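GGDEF and EAL domain-containing protein (Vibrio cholerae O1 str. 2010EL-1786, PDB 6PWJ) probably takes part in cyclic-di-GMP signalling through a GGDEF and an EAL domain whose signature motifs are degenerate, so it may sense rather than turn over the nucleotide. Local coordinates at residues A48-E53 with A133-G138. Sequence-based numbering, arbitrary orientation.
Sequences AILQAE and ANLSLG
L50 lays its CD1 methyl against L135, L50 CD1 lying 4.0 Å from L135 CB, the two leucines meeting at a slant on one face of an antiparallel pairing of neighbouring strands in the five-stranded sheet of the GGDEF domain. Four backbone hydrogen bonds join 48-53 to 133-138: I49 and G138 exchange two, Q51 and S136 another two, with L50 and L137 as the non-hydrogen-bonded pair between them. In L137, CG anti to the backbone N (chi1 179°) and a chi2 of 60° together carry CD1 back across the strand gap to 3.5 Å from I49 O and 4.2 Å from L50 CB. Helix 106-121 closes over this leucine face through I116, I117 and V120. On the other face, I49 and Q51 pack on helix 148-164, while Q51 carries its amide on an extended chain past S136, OE1 lying 4.0 Å from S136 CB, and NE2 hydrogen-bonds to E96 OE2. Beyond the paired strands the chain of 48-53 makes an inverse gamma turn at A52, the N-cap of helix 53-61; E53 OE1 forms a salt bridge with K56 NZ. At this turn Q51 O lies 2.9 Å from its donor S136 N and also receives a CA-H...O contact from L135 CA at 3.0 Å.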
loop_
_atom_site.group_PDB
_atom_site.type_symbol
_atom_site.label_atom_id
_atom_site.label_comp_id
_atom_site.label_asym_id
_atom_site.label_seq_id
_atom_site.Cartn_x
_atom_site.Cartn_y
_atom_site.Cartn_z
ATOM N N ALA A 48 10.742 -10.741 6.636
ATOM C CA ALA A 48 11.297 -11.441 7.783
ATOM C C ALA A 48 10.282 -12.435 8.319
ATOM O O ALA A 48 9.076 -12.170 8.314
ATOM C CB ALA A 48 11.705 -10.461 8.893
ATOM N N ILE A 49 10.778 -13.580 8.775
ATOM C CA ILE A 49 9.966 -14.600 9.429
ATOM C C ILE A 49 10.505 -14.784 10.838
ATOM O O ILE A 49 11.672 -15.153 11.018
ATOM C CB ILE A 49 9.979 -15.931 8.662
ATOM C CG1 ILE A 49 9.115 -15.830 7.402
ATOM C CG2 ILE A 49 9.511 -17.068 9.560
ATOM C CD1 ILE A 49 8.925 -17.149 6.685
ATOM N N LEU A 50 9.663 -14.521 11.832
ATOM C CA LEU A 50 10.022 -14.691 13.233
ATOM C C LEU A 50 9.416 -15.989 13.748
ATOM O O LEU A 50 8.189 -16.127 13.802
ATOM C CB LEU A 50 9.543 -13.506 14.071
ATOM C CG LEU A 50 9.714 -13.659 15.584
ATOM C CD1 LEU A 50 11.172 -13.907 15.934
ATOM C CD2 LEU A 50 9.180 -12.435 16.312
ATOM N N GLN A 51 10.272 -16.937 14.116
ATOM C CA GLN A 51 9.843 -18.196 14.717
ATOM C C GLN A 51 9.993 -18.065 16.228
ATOM O O GLN A 51 11.085 -18.240 16.773
ATOM C CB GLN A 51 10.653 -19.370 14.172
ATOM C CG GLN A 51 10.270 -19.785 12.760
ATOM C CD GLN A 51 10.925 -21.086 12.342
ATOM O OE1 GLN A 51 11.967 -21.468 12.873
ATOM N NE2 GLN A 51 10.310 -21.780 11.392
ATOM N N ALA A 52 8.887 -17.747 16.904
ATOM C CA ALA A 52 8.881 -17.589 18.359
ATOM C C ALA A 52 8.823 -18.974 18.997
ATOM O O ALA A 52 7.764 -19.487 19.367
ATOM C CB ALA A 52 7.718 -16.713 18.802
ATOM N N GLU A 53 9.999 -19.592 19.122
ATOM C CA GLU A 53 10.078 -20.911 19.741
ATOM C C GLU A 53 9.554 -20.890 21.171
ATOM O O GLU A 53 8.954 -21.870 21.626
ATOM C CB GLU A 53 11.519 -21.421 19.707
ATOM C CG GLU A 53 12.074 -21.633 18.305
ATOM C CD GLU A 53 11.553 -22.900 17.652
ATOM O OE1 GLU A 53 11.130 -23.818 18.385
ATOM O OE2 GLU A 53 11.568 -22.978 16.404
ATOM N N ALA A 133 15.050 -22.361 21.432
ATOM C CA ALA A 133 15.057 -21.804 22.778
ATOM C C ALA A 133 14.054 -20.664 22.893
ATOM O O ALA A 133 12.961 -20.839 23.434
ATOM C CB ALA A 133 16.451 -21.323 23.149
ATOM N N ASN A 134 14.428 -19.495 22.383
ATOM C CA ASN A 134 13.546 -18.334 22.390
ATOM C C ASN A 134 13.013 -17.974 21.013
ATOM O O ASN A 134 11.832 -17.643 20.888
ATOM C CB ASN A 134 14.262 -17.121 22.995
ATOM C CG ASN A 134 15.590 -16.831 22.326
ATOM O OD1 ASN A 134 15.825 -17.227 21.186
ATOM N ND2 ASN A 134 16.470 -16.132 23.036
ATOM N N LEU A 135 13.831 -18.040 19.967
ATOM C CA LEU A 135 13.362 -17.619 18.652
ATOM C C LEU A 135 14.405 -17.962 17.598
ATOM O O LEU A 135 15.559 -18.270 17.905
ATOM C CB LEU A 135 13.058 -16.120 18.634
ATOM C CG LEU A 135 14.282 -15.212 18.779
ATOM C CD1 LEU A 135 14.829 -14.809 17.415
ATOM C CD2 LEU A 135 13.966 -13.989 19.627
ATOM N N SER A 136 13.968 -17.903 16.342
ATOM C CA SER A 136 14.839 -17.991 15.176
ATOM C C SER A 136 14.311 -17.003 14.148
ATOM O O SER A 136 13.137 -17.069 13.771
ATOM C CB SER A 136 14.871 -19.412 14.601
ATOM O OG SER A 136 15.323 -20.345 15.568
ATOM N N LEU A 137 15.165 -16.081 13.706
ATOM C CA LEU A 137 14.750 -14.973 12.854
ATOM C C LEU A 137 15.452 -15.070 11.507
ATOM O O LEU A 137 16.685 -15.110 11.445
ATOM C CB LEU A 137 15.053 -13.629 13.519
ATOM C CG LEU A 137 14.683 -12.379 12.719
ATOM C CD1 LEU A 137 13.190 -12.352 12.438
ATOM C CD2 LEU A 137 15.115 -11.122 13.458
ATOM N N GLY A 138 14.663 -15.093 10.435
ATOM C CA GLY A 138 15.202 -15.079 9.089
ATOM C C GLY A 138 14.811 -13.826 8.334
ATOM O O GLY A 138 13.622 -13.528 8.189
#